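Local atomic coordinates of STING-associated CdnE c-di-GMP synthase (PDB entry 6WT8), a protein that synthesises the cyclic dinucleotide c-di-GMP as a CD-NTase, probably to signal to a partner bacterial STING receptor in CBASS antiphage defence. Residues Ser45-Tyr50 and Asp351-Asp356; Ile49-Ser54 and Leu296-Leu301; Arg258-Ile263 and Ser303-Glu308; Asp266-Glu271 and Ser347-Ser352. All blocks are in the same frame, centred on the assembly; numbering follows the deposited sequence.

Interaction 1 of 4, residues Ser45-Tyr50 and Asp351-Asp356; sequences SDVSIY and DSIIAD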
# COMPACT_ATOMS: atom_id res chain seq x y z
N SER A 45 -21.39 -21.90 -0.30
CA SER A 45 -20.72 -22.61 -1.38
C SER A 45 -19.20 -22.44 -1.29
O SER A 45 -18.69 -21.47 -0.72
CB SER A 45 -21.21 -22.13 -2.74
OG SER A 45 -20.77 -20.80 -3.02
N ASP A 46 -18.47 -23.40 -1.86
CA ASP A 46 -17.01 -23.30 -1.83
C ASP A 46 -16.54 -22.04 -2.54
O ASP A 46 -15.62 -21.37 -2.04
CB ASP A 46 -16.34 -24.53 -2.47
CG ASP A 46 -16.42 -25.79 -1.59
OD1 ASP A 46 -16.86 -25.70 -0.42
OD2 ASP A 46 -16.02 -26.87 -2.09
N VAL A 47 -17.16 -21.68 -3.67
CA VAL A 47 -16.69 -20.47 -4.38
C VAL A 47 -16.91 -19.22 -3.53
O VAL A 47 -16.03 -18.34 -3.44
CB VAL A 47 -17.36 -20.34 -5.77
CG1 VAL A 47 -18.89 -20.39 -5.75
CG2 VAL A 47 -16.89 -19.07 -6.50
N SER A 48 -18.06 -19.15 -2.86
CA SER A 48 -18.33 -18.01 -1.97
C SER A 48 -17.34 -17.97 -0.80
O SER A 48 -16.87 -16.90 -0.42
CB SER A 48 -19.74 -18.08 -1.43
OG SER A 48 -19.84 -17.12 -0.39
N ILE A 49 -17.07 -19.12 -0.19
CA ILE A 49 -16.10 -19.12 0.92
C ILE A 49 -14.72 -18.65 0.45
O ILE A 49 -14.02 -17.89 1.14
CB ILE A 49 -16.04 -20.51 1.56
CG1 ILE A 49 -17.39 -20.81 2.19
CG2 ILE A 49 -14.96 -20.59 2.59
CD1 ILE A 49 -17.50 -22.30 2.55
N TYR A 50 -14.31 -19.11 -0.73
CA TYR A 50 -13.04 -18.64 -1.28
C TYR A 50 -13.05 -17.12 -1.43
O TYR A 50 -12.06 -16.45 -1.11
CB TYR A 50 -12.79 -19.29 -2.63
CG TYR A 50 -11.59 -18.75 -3.38
CD1 TYR A 50 -10.31 -18.83 -2.83
CD2 TYR A 50 -11.75 -18.14 -4.61
CE1 TYR A 50 -9.14 -18.30 -3.53
CE2 TYR A 50 -10.61 -17.63 -5.31
CZ TYR A 50 -9.35 -17.71 -4.76
OH TYR A 50 -8.19 -17.24 -5.41
N ASP A 351 -14.07 -14.09 -14.60
CA ASP A 351 -15.16 -14.64 -15.40
C ASP A 351 -15.50 -16.05 -14.92
O ASP A 351 -16.68 -16.41 -14.80
CB ASP A 351 -14.69 -14.67 -16.85
CG ASP A 351 -15.79 -15.02 -17.84
OD1 ASP A 351 -16.96 -14.68 -17.62
OD2 ASP A 351 -15.44 -15.59 -18.90
N SER A 352 -14.48 -16.87 -14.68
CA SER A 352 -14.73 -18.23 -14.18
C SER A 352 -15.45 -18.22 -12.84
O SER A 352 -16.32 -19.04 -12.59
CB SER A 352 -13.42 -18.97 -14.00
OG SER A 352 -12.89 -19.25 -15.28
N ILE A 353 -15.00 -17.36 -11.93
CA ILE A 353 -15.63 -17.28 -10.60
C ILE A 353 -17.10 -16.90 -10.73
O ILE A 353 -17.96 -17.46 -10.05
CB ILE A 353 -14.87 -16.27 -9.72
CG1 ILE A 353 -13.49 -16.84 -9.42
CG2 ILE A 353 -15.65 -15.95 -8.44
CD1 ILE A 353 -12.49 -15.86 -8.70
N ILE A 354 -17.39 -15.92 -11.58
CA ILE A 354 -18.77 -15.46 -11.75
C ILE A 354 -19.60 -16.58 -12.33
O ILE A 354 -20.73 -16.84 -11.90
CB ILE A 354 -18.80 -14.21 -12.63
CG1 ILE A 354 -18.28 -12.98 -11.86
CG2 ILE A 354 -20.26 -13.93 -13.10
CD1 ILE A 354 -17.84 -11.81 -12.75
N ALA A 355 -19.03 -17.31 -13.30
CA ALA A 355 -19.76 -18.42 -13.88
C ALA A 355 -20.03 -19.50 -12.84
O ALA A 355 -21.11 -20.11 -12.82
CB ALA A 355 -19.01 -19.01 -15.07
N ASP A 356 -19.04 -19.78 -11.98
CA ASP A 356 -19.22 -20.81 -10.96
C ASP A 356 -20.24 -20.39 -9.90
O ASP A 356 -20.98 -21.24 -9.39
CB ASP A 356 -17.87 -21.15 -10.33
CG ASP A 356 -16.94 -21.86 -11.29
OD1 ASP A 356 -17.45 -22.57 -12.22
OD2 ASP A 356 -15.71 -21.77 -11.13

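Interaction 2 of 4, residues Ile49-Ser54 and Leu296-Leu301; sequences IYIKES and LHYLDL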
# COMPACT_ATOMS: atom_id res chain seq x y z
N ILE A 49 -17.07 -19.12 -0.19
CA ILE A 49 -16.10 -19.12 0.92
C ILE A 49 -14.72 -18.65 0.45
O ILE A 49 -14.02 -17.89 1.14
CB ILE A 49 -16.04 -20.51 1.56
CG1 ILE A 49 -17.39 -20.81 2.19
CG2 ILE A 49 -14.96 -20.59 2.59
CD1 ILE A 49 -17.50 -22.30 2.55
N TYR A 50 -14.31 -19.11 -0.73
CA TYR A 50 -13.04 -18.64 -1.28
C TYR A 50 -13.05 -17.12 -1.43
O TYR A 50 -12.06 -16.45 -1.11
CB TYR A 50 -12.79 -19.29 -2.63
CG TYR A 50 -11.59 -18.75 -3.38
CD1 TYR A 50 -10.31 -18.83 -2.83
CD2 TYR A 50 -11.75 -18.14 -4.61
CE1 TYR A 50 -9.14 -18.30 -3.53
CE2 TYR A 50 -10.61 -17.63 -5.31
CZ TYR A 50 -9.35 -17.71 -4.76
OH TYR A 50 -8.19 -17.24 -5.41
N ILE A 51 -14.11 -16.59 -2.03
CA ILE A 51 -14.21 -15.13 -2.20
C ILE A 51 -14.14 -14.42 -0.84
O ILE A 51 -13.39 -13.44 -0.66
CB ILE A 51 -15.51 -14.78 -2.93
CG1 ILE A 51 -15.48 -15.32 -4.36
CG2 ILE A 51 -15.76 -13.26 -2.90
CD1 ILE A 51 -16.85 -15.35 -5.02
N LYS A 52 -14.90 -14.93 0.14
CA LYS A 52 -14.93 -14.28 1.46
C LYS A 52 -13.55 -14.25 2.09
O LYS A 52 -13.13 -13.22 2.65
CB LYS A 52 -15.89 -15.03 2.42
CG LYS A 52 -17.30 -14.71 2.14
CD LYS A 52 -18.21 -15.31 3.26
CE LYS A 52 -18.14 -16.82 3.31
NZ LYS A 52 -19.23 -17.42 4.25
N GLU A 53 -12.86 -15.39 2.08
CA GLU A 53 -11.59 -15.46 2.79
C GLU A 53 -10.52 -14.70 2.02
O GLU A 53 -9.60 -14.14 2.65
CB GLU A 53 -11.25 -16.93 3.03
CG GLU A 53 -12.34 -17.48 4.01
CD GLU A 53 -12.05 -18.84 4.61
OE1 GLU A 53 -10.99 -19.41 4.29
OE2 GLU A 53 -12.93 -19.34 5.39
N SER A 54 -10.66 -14.62 0.70
CA SER A 54 -9.76 -13.80 -0.10
C SER A 54 -9.97 -12.31 0.15
O SER A 54 -9.02 -11.52 0.09
CB SER A 54 -9.95 -14.08 -1.58
OG SER A 54 -9.46 -15.36 -1.93
N LEU A 296 -23.21 -2.48 -2.59
CA LEU A 296 -23.36 -3.83 -3.12
C LEU A 296 -22.97 -4.88 -2.09
O LEU A 296 -22.01 -4.70 -1.32
CB LEU A 296 -22.47 -4.01 -4.35
CG LEU A 296 -22.96 -3.27 -5.61
CD1 LEU A 296 -21.99 -3.64 -6.73
CD2 LEU A 296 -24.33 -3.71 -6.00
N HIS A 297 -23.66 -6.02 -2.15
CA HIS A 297 -23.25 -7.21 -1.43
C HIS A 297 -21.90 -7.69 -1.94
O HIS A 297 -21.52 -7.49 -3.11
CB HIS A 297 -24.32 -8.26 -1.67
CG HIS A 297 -24.07 -9.59 -1.00
ND1 HIS A 297 -23.44 -10.66 -1.65
CD2 HIS A 297 -24.51 -10.07 0.19
CE1 HIS A 297 -23.44 -11.70 -0.84
NE2 HIS A 297 -24.09 -11.38 0.27
N TYR A 298 -21.13 -8.36 -1.06
CA TYR A 298 -19.74 -8.69 -1.44
C TYR A 298 -19.64 -9.56 -2.70
O TYR A 298 -18.70 -9.37 -3.47
CB TYR A 298 -19.00 -9.36 -0.25
CG TYR A 298 -19.39 -10.80 0.03
CD1 TYR A 298 -20.53 -11.12 0.80
CD2 TYR A 298 -18.67 -11.85 -0.53
CE1 TYR A 298 -20.90 -12.45 1.01
CE2 TYR A 298 -19.04 -13.18 -0.34
CZ TYR A 298 -20.14 -13.47 0.43
OH TYR A 298 -20.53 -14.79 0.63
N LEU A 299 -20.60 -10.46 -2.95
CA LEU A 299 -20.50 -11.30 -4.15
C LEU A 299 -20.65 -10.45 -5.40
O LEU A 299 -20.05 -10.75 -6.43
CB LEU A 299 -21.55 -12.42 -4.15
CG LEU A 299 -21.30 -13.53 -3.08
CD1 LEU A 299 -22.46 -14.47 -3.07
CD2 LEU A 299 -20.02 -14.33 -3.36
N ASP A 300 -21.47 -9.39 -5.33
CA ASP A 300 -21.66 -8.56 -6.51
C ASP A 300 -20.43 -7.72 -6.80
O ASP A 300 -20.31 -7.22 -7.93
CB ASP A 300 -22.90 -7.66 -6.32
CG ASP A 300 -24.21 -8.47 -6.29
OD1 ASP A 300 -24.22 -9.64 -6.70
OD2 ASP A 300 -25.27 -7.95 -5.86
N LEU A 301 -19.50 -7.57 -5.85
CA LEU A 301 -18.25 -6.87 -6.14
C LEU A 301 -17.41 -7.61 -7.16
O LEU A 301 -16.56 -6.98 -7.82
CB LEU A 301 -17.41 -6.67 -4.88
CG LEU A 301 -18.09 -5.83 -3.81
CD1 LEU A 301 -17.22 -5.79 -2.54
CD2 LEU A 301 -18.40 -4.41 -4.29

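Interaction 3 of 4, residues Arg258-Ile263 and Ser303-Glu308; sequences RFLKNI and SILYQE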
# COMPACT_ATOMS: atom_id res chain seq x y z
N ARG A 258 -7.76 -6.81 -1.59
CA ARG A 258 -7.23 -8.09 -1.11
C ARG A 258 -7.70 -9.23 -2.01
O ARG A 258 -6.95 -10.17 -2.25
CB ARG A 258 -7.65 -8.30 0.35
CG ARG A 258 -6.93 -7.29 1.27
CD ARG A 258 -7.13 -7.61 2.76
NE ARG A 258 -8.53 -7.43 3.07
CZ ARG A 258 -9.08 -6.46 3.83
NH1 ARG A 258 -8.43 -5.51 4.52
NH2 ARG A 258 -10.38 -6.46 3.93
N PHE A 259 -8.97 -9.17 -2.46
CA PHE A 259 -9.46 -10.20 -3.38
C PHE A 259 -8.62 -10.26 -4.63
O PHE A 259 -8.16 -11.33 -5.01
CB PHE A 259 -10.92 -9.89 -3.72
CG PHE A 259 -11.56 -10.83 -4.70
CD1 PHE A 259 -11.77 -12.13 -4.38
CD2 PHE A 259 -12.03 -10.36 -5.88
CE1 PHE A 259 -12.39 -13.02 -5.30
CE2 PHE A 259 -12.64 -11.22 -6.78
CZ PHE A 259 -12.85 -12.55 -6.47
N LEU A 260 -8.39 -9.11 -5.29
CA LEU A 260 -7.63 -9.18 -6.55
C LEU A 260 -6.19 -9.65 -6.30
O LEU A 260 -5.61 -10.37 -7.13
CB LEU A 260 -7.60 -7.81 -7.26
CG LEU A 260 -8.77 -7.35 -8.10
CD1 LEU A 260 -8.21 -6.16 -8.98
CD2 LEU A 260 -9.32 -8.47 -9.00
N LYS A 261 -5.58 -9.24 -5.18
CA LYS A 261 -4.23 -9.72 -4.85
C LYS A 261 -4.21 -11.23 -4.68
O LYS A 261 -3.30 -11.90 -5.18
CB LYS A 261 -3.72 -9.03 -3.58
CG LYS A 261 -3.30 -7.59 -3.77
CD LYS A 261 -2.71 -7.11 -2.45
CE LYS A 261 -2.34 -5.69 -2.46
NZ LYS A 261 -1.48 -5.50 -1.21
N ASN A 262 -5.24 -11.79 -4.05
CA ASN A 262 -5.30 -13.24 -3.88
C ASN A 262 -5.49 -13.92 -5.23
O ASN A 262 -4.90 -14.98 -5.48
CB ASN A 262 -6.46 -13.61 -2.92
CG ASN A 262 -5.98 -13.65 -1.45
OD1 ASN A 262 -5.09 -14.45 -1.12
ND2 ASN A 262 -6.51 -12.79 -0.58
N ILE A 263 -6.40 -13.40 -6.06
CA ILE A 263 -6.60 -14.00 -7.39
C ILE A 263 -5.29 -13.98 -8.17
O ILE A 263 -4.92 -14.97 -8.80
CB ILE A 263 -7.70 -13.26 -8.17
CG1 ILE A 263 -9.05 -13.37 -7.49
CG2 ILE A 263 -7.80 -13.73 -9.64
CD1 ILE A 263 -9.44 -14.70 -7.02
N SER A 303 -18.42 -9.02 -9.90
CA SER A 303 -18.88 -8.48 -11.17
C SER A 303 -18.37 -7.05 -11.42
O SER A 303 -17.98 -6.71 -12.53
CB SER A 303 -20.38 -8.51 -11.19
OG SER A 303 -20.90 -7.95 -12.39
N ILE A 304 -18.38 -6.19 -10.39
CA ILE A 304 -17.84 -4.82 -10.55
C ILE A 304 -16.39 -4.87 -11.01
O ILE A 304 -15.97 -4.15 -11.92
CB ILE A 304 -17.95 -4.06 -9.22
CG1 ILE A 304 -19.38 -3.72 -8.94
CG2 ILE A 304 -17.06 -2.76 -9.20
CD1 ILE A 304 -20.05 -2.77 -9.89
N LEU A 305 -15.59 -5.71 -10.36
CA LEU A 305 -14.19 -5.84 -10.72
C LEU A 305 -14.03 -6.39 -12.14
O LEU A 305 -13.18 -5.89 -12.91
CB LEU A 305 -13.49 -6.73 -9.72
CG LEU A 305 -13.27 -6.06 -8.35
CD1 LEU A 305 -12.77 -7.14 -7.36
CD2 LEU A 305 -12.18 -4.97 -8.48
N TYR A 306 -14.82 -7.40 -12.51
CA TYR A 306 -14.75 -7.92 -13.87
C TYR A 306 -15.07 -6.84 -14.88
O TYR A 306 -14.37 -6.70 -15.89
CB TYR A 306 -15.68 -9.11 -14.04
CG TYR A 306 -15.72 -9.62 -15.45
CD1 TYR A 306 -14.72 -10.39 -15.96
CD2 TYR A 306 -16.83 -9.41 -16.25
CE1 TYR A 306 -14.72 -10.86 -17.24
CE2 TYR A 306 -16.84 -9.89 -17.57
CZ TYR A 306 -15.77 -10.62 -18.04
OH TYR A 306 -15.77 -11.13 -19.31
N GLN A 307 -16.12 -6.05 -14.61
CA GLN A 307 -16.46 -4.96 -15.51
C GLN A 307 -15.31 -3.95 -15.61
O GLN A 307 -14.98 -3.48 -16.69
CB GLN A 307 -17.76 -4.29 -15.06
CG GLN A 307 -18.98 -5.16 -15.15
CD GLN A 307 -20.16 -4.49 -14.37
OE1 GLN A 307 -20.47 -3.33 -14.60
NE2 GLN A 307 -20.75 -5.21 -13.42
N GLU A 308 -14.69 -3.61 -14.50
CA GLU A 308 -13.62 -2.64 -14.56
C GLU A 308 -12.43 -3.16 -15.36
O GLU A 308 -11.86 -2.43 -16.20
CB GLU A 308 -13.17 -2.29 -13.15
CG GLU A 308 -11.99 -1.33 -13.10
CD GLU A 308 -12.32 0.07 -13.64
OE1 GLU A 308 -13.51 0.40 -13.81
OE2 GLU A 308 -11.36 0.83 -13.86

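Interaction 4 of 4, residues Asp266-Glu271 and Ser347-Ser352; sequences DCPHIE and SQELDS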
# COMPACT_ATOMS: atom_id res chain seq x y z
N ASP A 266 -2.78 -16.71 -6.89
CA ASP A 266 -3.15 -18.09 -7.19
C ASP A 266 -3.28 -18.35 -8.68
O ASP A 266 -3.46 -19.51 -9.09
CB ASP A 266 -4.47 -18.42 -6.47
CG ASP A 266 -4.27 -18.65 -4.96
OD1 ASP A 266 -3.20 -19.09 -4.60
OD2 ASP A 266 -5.23 -18.35 -4.21
N CYS A 267 -3.14 -17.33 -9.51
CA CYS A 267 -3.26 -17.54 -10.96
C CYS A 267 -1.97 -18.11 -11.55
O CYS A 267 -0.93 -17.44 -11.51
CB CYS A 267 -3.60 -16.22 -11.63
SG CYS A 267 -3.80 -16.39 -13.42
N PRO A 268 -1.99 -19.29 -12.15
CA PRO A 268 -0.74 -19.88 -12.62
C PRO A 268 -0.17 -19.22 -13.87
O PRO A 268 1.01 -19.43 -14.19
CB PRO A 268 -1.12 -21.35 -12.87
CG PRO A 268 -2.60 -21.28 -13.20
CD PRO A 268 -3.15 -20.17 -12.30
N HIS A 269 -0.96 -18.40 -14.53
CA HIS A 269 -0.54 -17.69 -15.73
C HIS A 269 0.16 -16.37 -15.44
O HIS A 269 0.63 -15.73 -16.39
CB HIS A 269 -1.78 -17.44 -16.61
CG HIS A 269 -2.53 -18.70 -16.91
ND1 HIS A 269 -3.87 -18.87 -16.60
CD2 HIS A 269 -2.12 -19.84 -17.50
CE1 HIS A 269 -4.25 -20.08 -17.01
NE2 HIS A 269 -3.21 -20.68 -17.55
N ILE A 270 0.25 -15.95 -14.18
CA ILE A 270 0.84 -14.66 -13.82
C ILE A 270 2.02 -14.90 -12.88
O ILE A 270 1.85 -15.53 -11.83
CB ILE A 270 -0.22 -13.74 -13.17
CG1 ILE A 270 -1.36 -13.48 -14.16
CG2 ILE A 270 0.42 -12.38 -12.75
CD1 ILE A 270 -2.64 -12.80 -13.49
N GLU A 271 3.18 -14.34 -13.23
CA GLU A 271 4.35 -14.37 -12.35
C GLU A 271 4.09 -13.53 -11.11
O GLU A 271 3.48 -12.47 -11.19
CB GLU A 271 5.56 -13.79 -13.08
CG GLU A 271 5.90 -14.57 -14.32
CD GLU A 271 6.56 -15.89 -13.99
OE1 GLU A 271 7.15 -15.99 -12.89
OE2 GLU A 271 6.51 -16.81 -14.82
N SER A 347 -8.90 -11.08 -15.54
CA SER A 347 -10.31 -11.01 -15.93
C SER A 347 -10.85 -12.40 -16.26
O SER A 347 -12.02 -12.69 -15.94
CB SER A 347 -10.45 -10.03 -17.08
OG SER A 347 -9.99 -10.62 -18.26
N GLN A 348 -10.03 -13.28 -16.83
CA GLN A 348 -10.48 -14.64 -17.08
C GLN A 348 -10.76 -15.39 -15.78
O GLN A 348 -11.75 -16.15 -15.70
CB GLN A 348 -9.40 -15.36 -17.90
CG GLN A 348 -9.32 -14.84 -19.35
CD GLN A 348 -8.09 -15.39 -20.17
OE1 GLN A 348 -7.77 -14.89 -21.26
NE2 GLN A 348 -7.43 -16.42 -19.63
N GLU A 349 -9.96 -15.17 -14.73
CA GLU A 349 -10.26 -15.80 -13.45
C GLU A 349 -11.56 -15.27 -12.90
O GLU A 349 -12.38 -16.05 -12.41
CB GLU A 349 -9.16 -15.53 -12.40
CG GLU A 349 -7.77 -16.09 -12.79
CD GLU A 349 -7.74 -17.60 -12.82
OE1 GLU A 349 -8.69 -18.24 -12.31
OE2 GLU A 349 -6.80 -18.16 -13.42
N LEU A 350 -11.78 -13.94 -12.95
CA LEU A 350 -13.06 -13.41 -12.45
C LEU A 350 -14.24 -13.94 -13.27
O LEU A 350 -15.31 -14.21 -12.70
CB LEU A 350 -13.07 -11.87 -12.49
CG LEU A 350 -12.00 -11.23 -11.63
CD1 LEU A 350 -11.93 -9.75 -11.95
CD2 LEU A 350 -12.40 -11.40 -10.19
N ASP A 351 -14.07 -14.09 -14.60
CA ASP A 351 -15.16 -14.64 -15.40
C ASP A 351 -15.50 -16.05 -14.92
O ASP A 351 -16.68 -16.41 -14.80
CB ASP A 351 -14.69 -14.67 -16.85
CG ASP A 351 -15.79 -15.02 -17.84
OD1 ASP A 351 -16.96 -14.68 -17.62
OD2 ASP A 351 -15.44 -15.59 -18.90
N SER A 352 -14.48 -16.87 -14.68
CA SER A 352 -14.73 -18.23 -14.18
C SER A 352 -15.45 -18.22 -12.84
O SER A 352 -16.32 -19.04 -12.59
CB SER A 352 -13.42 -18.97 -14.00
OG SER A 352 -12.89 -19.25 -15.28
O HOH W 1 -6.49 -16.83 -16.06

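Interaction 1 of 4, residues Ser45-Tyr50 and Asp351-Asp356
Val47 and Ile353 meet through methyl groups where helix 46-56 packs on the C-terminal helix 336-360. Val47 CG2 lies 3.9 Å from Ile353 CG2, the two branched side chains crossing obliquely. With chi1 at 54°, Val47 turns CG2 away from its own backbone N and out toward Ile353, while CG1 leans to the next turn of the partner helix, where Asp356 O is 4.3 Å away. The longer branch of Ile353 works at a second point: its CD1 approaches Tyr50 CE2 at the ring edge, 4.3 Å off. Around these apolar contacts, the two short helical segments run at 134° to each other, with axes 10.3 Å apart at closest approach. Ser45 is the N-cap of the first helix, its OG accepting from Ser48 N at 3.2 Å and so fixing the helix start just ahead of Val47. On the partner helix, Asp356 OD2 is hydrogen-bonded to Tyr5 and Ser1, and Ile353 also packs on Phe259 and Ile263. No hydrogen bond joins the two segments directly; their attraction is one of shape and burial, and the carboxylate of Asp356 finds its partners in the N-terminal residues instead.

Interaction 2 of 4, residues Ile49-Ser54 and Leu296-Leu301
Tyr50 O takes two hydrogen bonds from Ser54, from opposite faces of its plane, on the helix whose Ile51 and Lys52 meet Tyr298 and Leu299. One donor is Ser54 N; the other is Ser54 OG, 2.9 Å from Tyr50 O and tilted 33° from the carbonyl plane. The setting is the helical part of the CD-NTase fold, where helix 46-56 lies against the turn that leads into helix 300-314. Tyr298 provides most of the surface on that turn. Its chi1 of 75° sets CG between its own backbone N and carbonyl carbon and swings the ring across to the helix. Ile51 CG2 reaches the edge of that ring, 4.0 Å from Tyr298 CD2. Lys52 approaches obliquely with its aliphatic part, CG coming to 3.4 Å from Tyr298 CE2 and CD lying near the hydroxyl; the chain then bends at chi3 (-63°), and its NZ bonds to Glu43 O. The phenol oxygen is hydrogen-bonded to Ser48 OG. Were Tyr298 cut back to an alanine, Ser48 OG would probably lose this hydroxyl partner and a gap would probably open beside Ile51 CG2 and Lys52 CG. Leu299 extends the apolar patch toward helix 336-360, both it and Ile51 touching Leu357. Crossing at about a right angle, these two side chains meet with Ile51 CD1 3.7 Å from Leu299 CD2.

Interaction 3 of 4, residues Arg258-Ile263 and Ser303-Glu308
Leu305 touches both Phe259 and Leu260 with one methyl, CD1, and this is the tight part of the packing of helix 253-266 on helix 300-314. Phe259 CD2 is 3.6 Å from Leu305 CD1, which sits at the edge of the ring, near its plane. Phe259 holds its ring with CG anti to the backbone N (chi1 178°), a setting in which Ile263 CG1 covers part of one face from the next helical turn. Leu260 comes alongside, its CD2 4.0 Å from Leu305 CD1, while Leu260 CD1 and Leu305 CD2 stand 4.2 Å apart. Each of the two side chains runs antiparallel to that of Leu305 as it passes. All three are buried; Phe259 also packs on Leu350, and helix 278-287 lies on the flank of Leu260. With an alanine in place of Leu260, CG and both methyls are gone, so Leu305 would probably lose packing at both of its methyls and a gap would probably open next to Ile281 and Cys285. The far side of helix 300-314 is different: Gln307 faces solvent and folds back on its own helix, Gln307 NE2 donating to Ser303 OG at 2.9 Å and lying with that oxygen in the amide plane. No polar bond crosses between the segments. Cohesion here rests on the fit of three hydrocarbon side chains, while the amide of Gln307 is turned back on its own helix.

Interaction 4 of 4, residues Asp266-Glu271 and Ser347-Ser352
A type I beta turn, Cys267 to Ile270, follows helix 253-266 and brings Cys267 and His269 up to Glu349 on the C-terminal helix 336-360. The turn is closed by Ile270 N donating to Cys267 O at 3.3 Å, and a weak bond from His269 N to Cys267 SG lies within it. Cys267 is extended, chi1 -179°, which carries the sulfur out toward the helix, where Cys267 SG comes 3.5 Å from Glu349 OE2 and 4.0 Å from Glu349 CG. The glutamate is bent at chi2 (-67°), which folds its carboxylate over toward the turn. Glu349 OE2 accepts a hydrogen bond from a water at 3.0 Å. The same water makes a weak bond, 3.4 Å long, with His269 ND1. It thus bridges two side chains whose own atoms, His269 ND1 and Glu349 OE2, stay 4.4 Å apart. The other carboxylate oxygen, OE1, forms a salt bridge with Lys3 and so ties the N terminus to this spot. Pro268 CG sits over the centre of one face of the His269 ring, and the ring is also stacked with Phe345, one helical turn before Glu349. Ile270 then packs on Glu342, Phe345 and Leu346, Glu349 leans on Ile263, and the loop is thus held along helix 336-360 as the chain leaves helix 253-266 for helix 278-287.

From the N terminus, helix 46-56 opens two long loops: interaction 2 closes one at 296-301, and interaction 1 closes the longer one on the C-terminal helix at 351-356. Interaction 3, from 258-263 to 303-308, lies wholly within the span of interaction 1 but crosses interaction 2. Interaction 4 starts at 266-271 and ends on the same helix as interaction 1, crossing both 2 and 3. Together they draw an early helix, helix 253-266 with the loop after it, helix 300-314 and helix 336-360 into one helical cluster. Ile353 touching Ile51 joins interactions 1 and 2, and Phe259 against Leu350 joins 3 and 4.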